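Local coordinates for protein-disulfide isomerase (Novosphingobium aromaticivorans, PDB 3GMF) that probably acts as a thiol-disulfide isomerase of the thioredoxin superfamily, rearranging disulfide bonds in other proteins, at residues 29-34 with 88-93; 38-43 with 183-188; 65-70 with 84-89; 95-98 with 104-107; 119-122 with 126-129. One frame throughout, in Å; residues are numbered along the deposited sequence. Where two conformers were deposited one is given.

How the interactions relate
All five contacts belong to one thioredoxin-family chain and run from the thioredoxin part into the helical region between strands 51-57 and 171-174. Interactions 1 and 2 share helix 28-46, their centres about 14 Å apart. The first joins that helix to the chain after helix 76-88, the second to the C-terminal helix 185-196. Interaction 3, about 9 Å from interaction 1 between centres, pairs helices 62-73 and 76-88 and shares Arg88 and Ser89 with it. Interactions 4 and 5 follow in sequence, centres about 12 Å apart, and Phe126 and Phe129 of interaction 5 pack against interaction 3. Interaction 2 encloses interactions 3, 4 and 5, consistent with a helical insertion in a thioredoxin fold, as in DsbA-like relatives.

Interaction 1. Residues 29-34 with 88-93; sequences HCSHFE and RSQAQW
Ser31 and Gln90 meet side by side, the methylene of the serine resting against the flat of the glutamine carboxamide. Ser31 CB is 3.4 Å from Gln90 OE1, 3.5 Å from Gln90 CD and 3.7 Å from Gln90 NE2, near-equal distances that place it over the amide group and not at one end of it. Gln90 reaches this position with CG anti to its backbone N (chi1 -170°) and an extended chain beyond, which carries the carboxamide toward the residues just before helix 28-46. There Gln90 NE2 donates to the backbone carbonyls of Tyr25 and Cys27, fixing the rotation of the amide. The serine hydroxyl, with OG anti to the backbone N (chi1 176°), lies 3.5 Å from Gln90 CB and is hydrogen-bonded to Met87 O. One small residue therefore packs with its carbon on the amide and uses its oxygen on helix 76-88. One turn further on, contact is looser. Glu34 CG and Arg88 CG approach to 4.5 Å, and the guanidinium NH1 of Arg88 stays 4.2 Å from Glu34 O. The opposite charges do not pair, Glu34 OE2 being 6.1 Å from Arg88 NE; that carboxylate oxygen is bonded instead to Thr84 OG1. The contact lies at the N-terminal part of helix 28-46, which carries Cys30 of a probable thioredoxin-type CxxC pair with Cys27. It fits this helix into the bend between helices 76-88 and 90-93, while Cys30 on another side of the helix packs against Val23 of strand 17-23.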
# COMPACT_ATOMS: atom_id res chain seq x y z
N HIS A 29 -5.79 -8.65 5.18
CA HIS A 29 -4.65 -9.56 5.03
C HIS A 29 -3.35 -8.80 4.90
O HIS A 29 -2.33 -9.21 5.44
CB HIS A 29 -4.85 -10.50 3.83
CG HIS A 29 -6.11 -11.30 3.88
ND1 HIS A 29 -6.41 -12.15 4.92
CD2 HIS A 29 -7.15 -11.39 3.02
CE1 HIS A 29 -7.57 -12.73 4.69
NE2 HIS A 29 -8.04 -12.29 3.54
N CYS A 30 -3.37 -7.67 4.20
CA CYS A 30 -2.18 -6.84 4.05
C CYS A 30 -1.76 -6.19 5.37
O CYS A 30 -0.56 -6.10 5.66
CB CYS A 30 -2.39 -5.75 3.01
SG CYS A 30 -2.51 -6.45 1.35
N SER A 31 -2.75 -5.75 6.15
CA SER A 31 -2.46 -5.22 7.49
C SER A 31 -1.80 -6.28 8.37
O SER A 31 -0.72 -6.05 8.93
CB SER A 31 -3.73 -4.68 8.15
OG SER A 31 -3.44 -4.25 9.48
N HIS A 32 -2.45 -7.44 8.48
CA HIS A 32 -1.89 -8.57 9.21
C HIS A 32 -0.50 -8.95 8.69
O HIS A 32 0.41 -9.19 9.49
CB HIS A 32 -2.85 -9.77 9.15
CG HIS A 32 -2.43 -10.94 9.99
ND1 HIS A 32 -2.14 -10.84 11.33
CD2 HIS A 32 -2.28 -12.25 9.67
CE1 HIS A 32 -1.81 -12.03 11.80
NE2 HIS A 32 -1.89 -12.90 10.82
N PHE A 33 -0.32 -8.97 7.37
CA PHE A 33 0.99 -9.31 6.79
C PHE A 33 2.09 -8.32 7.19
O PHE A 33 3.21 -8.72 7.51
CB PHE A 33 0.92 -9.42 5.26
CG PHE A 33 2.26 -9.52 4.60
CD1 PHE A 33 2.98 -10.72 4.63
CD2 PHE A 33 2.81 -8.42 3.96
CE1 PHE A 33 4.24 -10.81 4.02
CE2 PHE A 33 4.07 -8.50 3.35
CZ PHE A 33 4.79 -9.70 3.40
N GLU A 34 1.77 -7.03 7.15
CA GLU A 34 2.73 -6.00 7.55
C GLU A 34 3.20 -6.18 9.01
O GLU A 34 4.39 -6.12 9.28
CB GLU A 34 2.15 -4.59 7.35
CG GLU A 34 3.20 -3.48 7.50
CD GLU A 34 4.18 -3.39 6.34
OE1 GLU A 34 4.25 -4.31 5.47
OE2 GLU A 34 4.90 -2.37 6.27
N ARG A 88 -0.18 -0.89 9.78
CA ARG A 88 -0.19 -1.32 11.18
C ARG A 88 -1.40 -0.80 11.96
O ARG A 88 -1.95 -1.52 12.80
CB ARG A 88 1.10 -0.91 11.90
CG ARG A 88 2.28 -1.77 11.51
CD ARG A 88 3.47 -1.49 12.43
NE ARG A 88 4.47 -2.55 12.35
CZ ARG A 88 4.51 -3.61 13.16
NH1 ARG A 88 5.46 -4.52 13.01
NH2 ARG A 88 3.61 -3.74 14.13
N SER A 89 -1.83 0.42 11.66
CA SER A 89 -2.94 1.02 12.41
C SER A 89 -4.28 0.91 11.67
O SER A 89 -5.22 1.64 11.99
CB SER A 89 -2.65 2.48 12.75
OG SER A 89 -2.76 3.31 11.61
N GLN A 90 -4.37 -0.01 10.71
CA GLN A 90 -5.60 -0.19 9.93
C GLN A 90 -6.86 -0.30 10.77
O GLN A 90 -7.85 0.39 10.49
CB GLN A 90 -5.50 -1.41 9.02
CG GLN A 90 -6.64 -1.50 8.00
CD GLN A 90 -6.60 -2.80 7.27
OE1 GLN A 90 -6.98 -3.84 7.81
NE2 GLN A 90 -6.09 -2.78 6.04
N ALA A 91 -6.83 -1.13 11.81
CA ALA A 91 -8.02 -1.31 12.67
C ALA A 91 -8.49 -0.00 13.32
O ALA A 91 -9.69 0.17 13.55
CB ALA A 91 -7.78 -2.38 13.72
N GLN A 92 -7.56 0.92 13.55
CA GLN A 92 -7.89 2.22 14.14
C GLN A 92 -8.59 3.18 13.19
O GLN A 92 -9.38 4.01 13.65
CB GLN A 92 -6.65 2.93 14.74
CG GLN A 92 -5.49 2.04 15.26
CD GLN A 92 -5.93 0.90 16.17
OE1 GLN A 92 -6.68 1.10 17.13
NE2 GLN A 92 -5.44 -0.30 15.87
N TRP A 93 -8.31 3.10 11.88
CA TRP A 93 -8.90 4.06 10.94
C TRP A 93 -9.98 3.49 10.02
O TRP A 93 -10.76 4.25 9.46
CB TRP A 93 -7.86 4.84 10.10
CG TRP A 93 -6.98 3.98 9.19
CD1 TRP A 93 -5.72 3.53 9.46
CD2 TRP A 93 -7.31 3.47 7.88
NE1 TRP A 93 -5.23 2.79 8.40
CE2 TRP A 93 -6.20 2.71 7.44
CE3 TRP A 93 -8.44 3.56 7.05
CZ2 TRP A 93 -6.17 2.06 6.19
CZ3 TRP A 93 -8.42 2.91 5.82
CH2 TRP A 93 -7.29 2.17 5.40

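Interaction 2. Residues 38-43 with 183-188; sequences EGQLKI and HDWASL
The indole of Trp185 takes Gln40 at its pyrrole edge, with OE1 of the amide close to the ring plane, and Leu188 CD2 also lies at the ring edge, while Leu41 leans obliquely on the six-membered end. The two segments belong to the thioredoxin fold, in which helix 28-46 and the C-terminal helix 185-196 pack together beside the central sheet. Trp185 NE1 donates to Gln40 OE1 over 2.8 Å, in a bond bent to 144° at the hydrogen. On the acceptor side the nitrogen stands above the carbonyl plane, 39° out of it, the amide and ring planes being 61° apart. The same oxygen also accepts from Arg189 NH1, so two donors from the C-terminal helix hold the carboxamide in its orientation. Trp185 extends across the gap with CG anti to its backbone N, bringing the benzene ring to the leucine. Leu41 CG lies 3.8 Å from Trp185 CH2, and Leu41 CD2 is 3.9 Å from the same carbon. Phe33 and Ser37 of helix 28-46 touch the indole as well. Exchanging the tryptophan for an alanine would probably leave Gln40 OE1 without its indole donor and open a gap beside Leu41. The turn that launches the helix is secured by Asp184 at the N-cap, whose OD1 accepts from Ser187 N at 2.9 Å and from Ser187 OG at 2.7 Å, the two donors arriving from opposite faces of the carboxylate.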
# COMPACT_ATOMS: atom_id res chain seq x y z
N GLU A 38 7.15 -7.16 8.65
CA GLU A 38 7.99 -5.97 8.49
C GLU A 38 9.34 -6.10 9.21
O GLU A 38 10.39 -5.86 8.60
CB GLU A 38 7.25 -4.69 8.94
CG GLU A 38 8.07 -3.38 8.87
CD GLU A 38 8.36 -2.90 7.46
OE1 GLU A 38 7.70 -3.36 6.50
OE2 GLU A 38 9.28 -2.06 7.30
N GLY A 39 9.30 -6.50 10.48
CA GLY A 39 10.52 -6.62 11.29
C GLY A 39 11.50 -7.64 10.74
O GLY A 39 12.67 -7.34 10.53
N GLN A 40 10.99 -8.85 10.50
CA GLN A 40 11.81 -9.99 10.09
C GLN A 40 12.46 -9.80 8.72
O GLN A 40 13.59 -10.19 8.51
CB GLN A 40 11.00 -11.29 10.16
CG GLN A 40 10.66 -11.73 11.59
CD GLN A 40 10.06 -13.13 11.69
OE1 GLN A 40 9.61 -13.71 10.69
NE2 GLN A 40 10.05 -13.69 12.90
N LEU A 41 11.74 -9.18 7.79
CA LEU A 41 12.29 -8.87 6.47
C LEU A 41 13.40 -7.82 6.56
O LEU A 41 14.42 -7.93 5.87
CB LEU A 41 11.19 -8.38 5.52
CG LEU A 41 10.31 -9.49 4.95
CD1 LEU A 41 9.02 -8.94 4.35
CD2 LEU A 41 11.11 -10.28 3.92
N LYS A 42 13.21 -6.83 7.43
CA LYS A 42 14.21 -5.79 7.65
C LYS A 42 15.53 -6.36 8.20
O LYS A 42 16.57 -6.18 7.59
CB LYS A 42 13.68 -4.69 8.56
CG LYS A 42 12.84 -3.63 7.84
CD LYS A 42 12.33 -2.55 8.80
CE LYS A 42 13.40 -1.51 9.13
NZ LYS A 42 13.76 -0.67 7.95
N ILE A 43 15.46 -7.07 9.33
CA ILE A 43 16.68 -7.55 9.99
C ILE A 43 17.30 -8.78 9.29
O ILE A 43 18.53 -8.91 9.24
CB ILE A 43 16.48 -7.79 11.51
CG1 ILE A 43 15.33 -8.77 11.79
CG2 ILE A 43 16.26 -6.45 12.23
CD1 ILE A 43 15.17 -9.16 13.26
N HIS A 183 -0.15 -15.83 0.06
CA HIS A 183 -0.83 -14.58 0.43
C HIS A 183 -0.71 -14.19 1.90
O HIS A 183 -1.54 -13.43 2.40
CB HIS A 183 -2.28 -14.62 -0.04
CG HIS A 183 -2.42 -14.98 -1.49
ND1 HIS A 183 -2.13 -14.09 -2.51
CD2 HIS A 183 -2.73 -16.15 -2.09
CE1 HIS A 183 -2.31 -14.69 -3.67
NE2 HIS A 183 -2.67 -15.94 -3.44
N ASP A 184 0.33 -14.69 2.58
CA ASP A 184 0.58 -14.31 3.97
C ASP A 184 2.03 -14.61 4.32
O ASP A 184 2.76 -15.20 3.53
CB ASP A 184 -0.41 -15.01 4.94
CG ASP A 184 -0.26 -16.53 5.00
OD1 ASP A 184 0.67 -17.13 4.43
OD2 ASP A 184 -1.12 -17.15 5.65
N TRP A 185 2.45 -14.18 5.51
CA TRP A 185 3.85 -14.35 5.91
C TRP A 185 4.24 -15.82 6.09
O TRP A 185 5.35 -16.24 5.72
CB TRP A 185 4.11 -13.53 7.18
CG TRP A 185 5.51 -13.57 7.68
CD1 TRP A 185 5.91 -13.81 8.96
CD2 TRP A 185 6.71 -13.31 6.92
NE1 TRP A 185 7.29 -13.75 9.05
CE2 TRP A 185 7.81 -13.45 7.82
CE3 TRP A 185 6.97 -13.02 5.58
CZ2 TRP A 185 9.14 -13.27 7.41
CZ3 TRP A 185 8.30 -12.85 5.16
CH2 TRP A 185 9.37 -12.98 6.09
N ALA A 186 3.30 -16.62 6.58
CA ALA A 186 3.55 -18.03 6.84
C ALA A 186 3.89 -18.80 5.57
O ALA A 186 4.78 -19.66 5.58
CB ALA A 186 2.34 -18.65 7.53
N SER A 187 3.19 -18.47 4.47
CA SER A 187 3.50 -19.05 3.16
C SER A 187 4.70 -18.39 2.44
O SER A 187 5.42 -19.04 1.67
CB SER A 187 2.25 -19.07 2.26
OG SER A 187 1.72 -17.78 2.07
N LEU A 188 4.88 -17.10 2.66
CA LEU A 188 5.96 -16.38 2.01
C LEU A 188 7.35 -16.71 2.58
O LEU A 188 8.28 -16.97 1.82
CB LEU A 188 5.71 -14.88 2.07
CG LEU A 188 6.81 -14.03 1.40
CD1 LEU A 188 6.97 -14.30 -0.12
CD2 LEU A 188 6.53 -12.56 1.67

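Interaction 3. Residues 65-70 with 84-89; sequences MTVALI and TAFMRS
Phe86 faces Val67 across the gap between two helices and gives it the flat of its ring. From the backbone outward, Phe86 CB is 4.1 Å from Val67 CG1, and Phe86 CG and CD1 come closer, each 3.6 Å from that methyl. Farther out, Phe86 CD2 and CE1 lie 3.8 and 3.9 Å from Val67 CG1, and Phe86 CE2 and CZ are both 4.1 Å from it, so the methyl sits almost over the ring centre. This is a CH-pi contact: Val67 CG1 lies 3.6 Å from the centroid of the Phe86 ring and only 13° off its normal. Val67 presents this branch because CG1 stands anti to its backbone N (chi1 179°). At the far end, Phe86 CZ meets Ile70 CD1 at 4.1 Å, where the two side chains run roughly at right angles. A serine in place of Phe86 would probably strip Val67 CG1 of the aromatic face beneath it and leave a gap beside Ile70 in a buried position. The Val67-Phe86 contact joins helix 62-73 to helix 76-88 near the centre of the chain. Phe126 of helix 126-131 packs on Val67, Phe129 of that helix and Trp93 of helix 90-93 meet the Phe86 ring, and Tyr25, after strand 17-23, touches both sides.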
# COMPACT_ATOMS: atom_id res chain seq x y z
N MET A 65 -7.44 4.15 -2.71
CA MET A 65 -6.89 5.22 -3.56
C MET A 65 -6.57 6.47 -2.73
O MET A 65 -5.53 7.09 -2.92
CB MET A 65 -7.85 5.60 -4.71
CG MET A 65 -7.23 6.65 -5.66
SD MET A 65 -5.65 6.21 -6.52
CE MET A 65 -6.40 5.35 -7.91
N THR A 66 -7.49 6.83 -1.83
CA THR A 66 -7.32 8.03 -0.99
C THR A 66 -6.08 7.89 -0.10
O THR A 66 -5.26 8.80 -0.02
CB THR A 66 -8.58 8.30 -0.15
OG1 THR A 66 -9.72 8.43 -1.01
CG2 THR A 66 -8.43 9.60 0.70
N VAL A 67 -5.94 6.73 0.54
CA VAL A 67 -4.73 6.46 1.34
C VAL A 67 -3.44 6.47 0.49
O VAL A 67 -2.42 7.06 0.88
CB VAL A 67 -4.85 5.15 2.10
CG1 VAL A 67 -3.59 4.91 2.89
CG2 VAL A 67 -6.05 5.23 3.03
N ALA A 68 -3.51 5.86 -0.69
CA ALA A 68 -2.36 5.79 -1.59
C ALA A 68 -1.97 7.16 -2.13
O ALA A 68 -0.79 7.42 -2.35
CB ALA A 68 -2.61 4.79 -2.74
N LEU A 69 -2.93 8.06 -2.31
CA LEU A 69 -2.56 9.44 -2.67
C LEU A 69 -1.70 10.05 -1.58
O LEU A 69 -0.67 10.66 -1.88
CB LEU A 69 -3.79 10.31 -2.96
CG LEU A 69 -4.48 9.97 -4.29
CD1 LEU A 69 -5.92 10.49 -4.23
CD2 LEU A 69 -3.67 10.46 -5.52
N ILE A 70 -2.08 9.84 -0.32
CA ILE A 70 -1.36 10.40 0.82
C ILE A 70 0.06 9.82 0.89
O ILE A 70 1.03 10.58 0.86
CB ILE A 70 -2.10 10.20 2.16
CG1 ILE A 70 -3.52 10.80 2.10
CG2 ILE A 70 -1.31 10.80 3.32
CD1 ILE A 70 -4.42 10.39 3.28
N THR A 84 3.75 1.93 6.43
CA THR A 84 3.69 0.99 7.55
C THR A 84 2.67 1.43 8.59
O THR A 84 1.93 0.59 9.12
CB THR A 84 5.12 0.76 8.18
OG1 THR A 84 5.91 0.01 7.25
CG2 THR A 84 5.04 -0.00 9.48
N ALA A 85 2.60 2.74 8.86
CA ALA A 85 1.64 3.30 9.82
C ALA A 85 0.18 3.03 9.42
O ALA A 85 -0.60 2.52 10.23
CB ALA A 85 1.88 4.80 10.03
N PHE A 86 -0.17 3.34 8.17
CA PHE A 86 -1.51 3.00 7.67
C PHE A 86 -1.82 1.52 7.76
O PHE A 86 -2.95 1.14 8.11
CB PHE A 86 -1.73 3.48 6.24
CG PHE A 86 -2.14 4.92 6.14
CD1 PHE A 86 -3.44 5.32 6.45
CD2 PHE A 86 -1.22 5.88 5.70
CE1 PHE A 86 -3.82 6.66 6.33
CE2 PHE A 86 -1.58 7.21 5.57
CZ PHE A 86 -2.88 7.61 5.90
N MET A 87 -0.83 0.67 7.44
CA MET A 87 -1.04 -0.77 7.50
C MET A 87 -1.14 -1.28 8.93
O MET A 87 -2.07 -2.02 9.26
CB MET A 87 0.06 -1.53 6.75
CG MET A 87 -0.05 -1.48 5.24
SD MET A 87 -1.60 -2.15 4.53
CE MET A 87 -1.06 -2.18 2.84
N ARG A 88 -0.18 -0.89 9.78
CA ARG A 88 -0.19 -1.32 11.18
C ARG A 88 -1.40 -0.80 11.96
O ARG A 88 -1.95 -1.52 12.80
CB ARG A 88 1.10 -0.91 11.90
CG ARG A 88 2.28 -1.77 11.51
CD ARG A 88 3.47 -1.49 12.43
NE ARG A 88 4.47 -2.55 12.35
CZ ARG A 88 4.51 -3.61 13.16
NH1 ARG A 88 5.46 -4.52 13.01
NH2 ARG A 88 3.61 -3.74 14.13
N SER A 89 -1.83 0.42 11.66
CA SER A 89 -2.94 1.02 12.41
C SER A 89 -4.28 0.91 11.67
O SER A 89 -5.22 1.64 11.99
CB SER A 89 -2.65 2.48 12.75
OG SER A 89 -2.76 3.31 11.61

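Interaction 4. Residues 95-98 with 104-107; sequences GPLA and QRQR
Hydrogen bonding dominates between Arg105 and the carbonyl of Leu97. The guanidinium grips this one oxygen end-on with two nitrogens: Arg105 NH1 and NH2 each donate to Leu97 O over 2.9 Å, both bent to 142° at the hydrogen. The oxygen lies close to the guanidinium plane. The nitrogens nevertheless approach it differently, NH1 in the carbonyl plane and NH2 standing 37° above it. An extended run from CG to NE gives the arginine the length to span the gap, with CG anti to the carbonyl carbon (chi1 -69°). NH2 has a further partner in Ser100 O, in the turn between the helices, so this group ties together the helix end and the turn after it. Further hydrogen bonds support segment 104-107: Arg107 NH2 bonds to Gln104 O at 2.9 Å, and Gln104 OE1 accepts from Thr101 N at the start of helix 102-106. Side-chain packing is slight, Leu97 CD1 lying 4.5 Å from Arg105 NH1 at the protein surface. Among charged pairs, the same NH2 of Arg107 forms a salt bridge with Asp123. Together these form a compact surface turn between the short helices 95-99 and 102-106, in which an arginine of the second reaches back to a main-chain carbonyl of the first; it lies in what is probably the helical insertion of the thioredoxin fold.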
# COMPACT_ATOMS: atom_id res chain seq x y z
N GLY A 95 -12.67 1.71 10.48
CA GLY A 95 -14.01 1.46 11.03
C GLY A 95 -15.17 1.91 10.15
O GLY A 95 -16.16 1.17 10.04
N PRO A 96 -15.09 3.12 9.54
CA PRO A 96 -16.21 3.54 8.68
C PRO A 96 -16.51 2.64 7.49
O PRO A 96 -17.60 2.72 6.95
CB PRO A 96 -15.78 4.92 8.18
CG PRO A 96 -14.87 5.43 9.28
CD PRO A 96 -14.11 4.22 9.70
N LEU A 97 -15.56 1.80 7.07
CA LEU A 97 -15.88 0.83 6.01
C LEU A 97 -17.03 -0.08 6.45
O LEU A 97 -17.95 -0.33 5.67
CB LEU A 97 -14.64 -0.00 5.64
CG LEU A 97 -14.91 -1.16 4.67
CD1 LEU A 97 -15.45 -0.67 3.33
CD2 LEU A 97 -13.64 -2.00 4.48
N ALA A 98 -16.97 -0.58 7.68
CA ALA A 98 -18.05 -1.42 8.21
C ALA A 98 -19.28 -0.63 8.67
O ALA A 98 -20.41 -1.05 8.43
CB ALA A 98 -17.55 -2.25 9.35
N GLN A 104 -23.98 7.42 3.21
CA GLN A 104 -22.57 7.78 3.29
C GLN A 104 -21.80 7.09 2.17
O GLN A 104 -20.99 7.73 1.48
CB GLN A 104 -21.98 7.45 4.64
CG GLN A 104 -22.57 8.31 5.75
CD GLN A 104 -22.05 7.93 7.10
OE1 GLN A 104 -22.23 6.79 7.57
NE2 GLN A 104 -21.39 8.89 7.76
N ARG A 105 -22.09 5.81 1.97
CA ARG A 105 -21.38 4.99 0.97
C ARG A 105 -21.58 5.51 -0.44
O ARG A 105 -20.66 5.44 -1.26
CB ARG A 105 -21.85 3.56 1.03
CG ARG A 105 -21.46 2.85 2.27
CD ARG A 105 -22.16 1.49 2.37
NE ARG A 105 -22.00 1.00 3.74
CZ ARG A 105 -20.88 0.48 4.23
NH1 ARG A 105 -19.79 0.35 3.47
NH2 ARG A 105 -20.85 0.14 5.51
N GLN A 106 -22.76 6.06 -0.70
CA GLN A 106 -23.10 6.61 -2.02
C GLN A 106 -22.08 7.64 -2.49
O GLN A 106 -21.73 7.73 -3.68
CB GLN A 106 -24.50 7.25 -1.98
CG GLN A 106 -25.67 6.26 -1.86
CD GLN A 106 -25.89 5.36 -3.10
OE1 GLN A 106 -25.35 5.62 -4.19
NE2 GLN A 106 -26.69 4.31 -2.92
N ARG A 107 -21.60 8.43 -1.54
CA ARG A 107 -20.64 9.50 -1.85
C ARG A 107 -19.24 8.98 -2.21
O ARG A 107 -18.45 9.71 -2.82
CB ARG A 107 -20.55 10.47 -0.68
CG ARG A 107 -21.85 11.23 -0.40
CD ARG A 107 -22.11 11.42 1.10
NE ARG A 107 -21.06 12.12 1.84
CZ ARG A 107 -20.16 11.53 2.63
NH1 ARG A 107 -19.26 12.27 3.27
NH2 ARG A 107 -20.15 10.20 2.76

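Interaction 5. Residues 119-122 with 126-129; sequences AIAS and FYDF
Ala121 is a small bump held between two aromatic side chains, Phe126 and Tyr127, which bear on it from different sides. Its methyl presses on the outer half of the tyrosine: Ala121 CB is 3.8 Å from Tyr127 CE2 and 3.8 Å from Tyr127 OH. The ring of Tyr127 also leans obliquely on the backbone, CE2 being 3.7 Å from Ala121 C. The Phe126 ring lodges beside the backbone of Ala121, its CD2 carbon 3.9 Å from Ala121 CA, while its CE2 carbon touches Ile120 CG2 more loosely at 4.5 Å. Both rings reach back to the first helix because CG in each stands beside its own backbone N, at chi1 -73° in Phe126 and -57° in Tyr127. Between the two rings the main chains are clasped: Phe126 N donates to Ala121 O over 2.9 Å, nearly straight at 162° and in the carbonyl plane. The small alanine side chain is consistent with so close an approach. Outside the pair, Phe126 continues onto Thr66 and Val67 of helix 62-73, and Tyr127 onto Leu140 and Leu144 of helix 137-144. The result is a tight turn joining consecutive helices 113-123 and 126-131, in a region that probably corresponds to the helical insertion of DsbA-like thioredoxin-fold proteins.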
# COMPACT_ATOMS: atom_id res chain seq x y z
N ALA A 119 -14.91 13.39 0.37
CA ALA A 119 -15.94 12.73 1.20
C ALA A 119 -15.34 11.58 2.00
O ALA A 119 -15.61 11.42 3.20
CB ALA A 119 -17.08 12.21 0.32
N ILE A 120 -14.50 10.79 1.33
CA ILE A 120 -13.83 9.68 1.99
C ILE A 120 -12.87 10.17 3.08
O ILE A 120 -12.86 9.64 4.20
CB ILE A 120 -13.08 8.82 0.96
CG1 ILE A 120 -14.09 8.06 0.09
CG2 ILE A 120 -12.15 7.82 1.65
CD1 ILE A 120 -13.44 7.36 -1.15
N ALA A 121 -12.06 11.16 2.74
CA ALA A 121 -11.08 11.70 3.70
C ALA A 121 -11.81 12.24 4.94
O ALA A 121 -11.32 12.12 6.07
CB ALA A 121 -10.25 12.75 3.07
N SER A 122 -12.99 12.82 4.71
CA SER A 122 -13.83 13.29 5.81
C SER A 122 -14.37 12.13 6.66
O SER A 122 -14.15 12.09 7.88
CB SER A 122 -14.97 14.14 5.28
OG SER A 122 -15.67 14.73 6.37
N PHE A 126 -9.16 11.36 7.91
CA PHE A 126 -7.76 11.38 7.50
C PHE A 126 -7.06 12.73 7.80
O PHE A 126 -5.84 12.80 7.93
CB PHE A 126 -7.65 11.01 6.02
CG PHE A 126 -7.89 9.54 5.74
CD1 PHE A 126 -7.68 8.58 6.73
CD2 PHE A 126 -8.29 9.12 4.47
CE1 PHE A 126 -7.87 7.20 6.47
CE2 PHE A 126 -8.48 7.76 4.19
CZ PHE A 126 -8.27 6.80 5.20
N TYR A 127 -7.85 13.80 7.89
CA TYR A 127 -7.32 15.10 8.28
C TYR A 127 -6.70 15.03 9.68
O TYR A 127 -5.55 15.42 9.85
CB TYR A 127 -8.39 16.19 8.18
CG TYR A 127 -8.99 16.30 6.79
CD1 TYR A 127 -8.32 16.99 5.77
CD2 TYR A 127 -10.22 15.71 6.49
CE1 TYR A 127 -8.85 17.07 4.49
CE2 TYR A 127 -10.76 15.80 5.21
CZ TYR A 127 -10.07 16.48 4.21
OH TYR A 127 -10.62 16.57 2.95
N ASP A 128 -7.45 14.47 10.64
CA ASP A 128 -6.95 14.24 12.01
C ASP A 128 -5.79 13.23 12.08
O ASP A 128 -4.79 13.48 12.76
CB ASP A 128 -8.09 13.81 12.95
CG ASP A 128 -9.04 14.96 13.30
OD1 ASP A 128 -8.82 16.11 12.86
OD2 ASP A 128 -10.04 14.70 14.00
N PHE A 129 -5.92 12.11 11.37
CA PHE A 129 -4.87 11.10 11.29
C PHE A 129 -3.53 11.69 10.81
O PHE A 129 -2.47 11.41 11.38
CB PHE A 129 -5.31 9.94 10.34
CG PHE A 129 -4.40 8.73 10.38
CD1 PHE A 129 -4.63 7.71 11.29
CD2 PHE A 129 -3.34 8.61 9.49
CE1 PHE A 129 -3.81 6.58 11.33
CE2 PHE A 129 -2.51 7.50 9.53
CZ PHE A 129 -2.75 6.48 10.44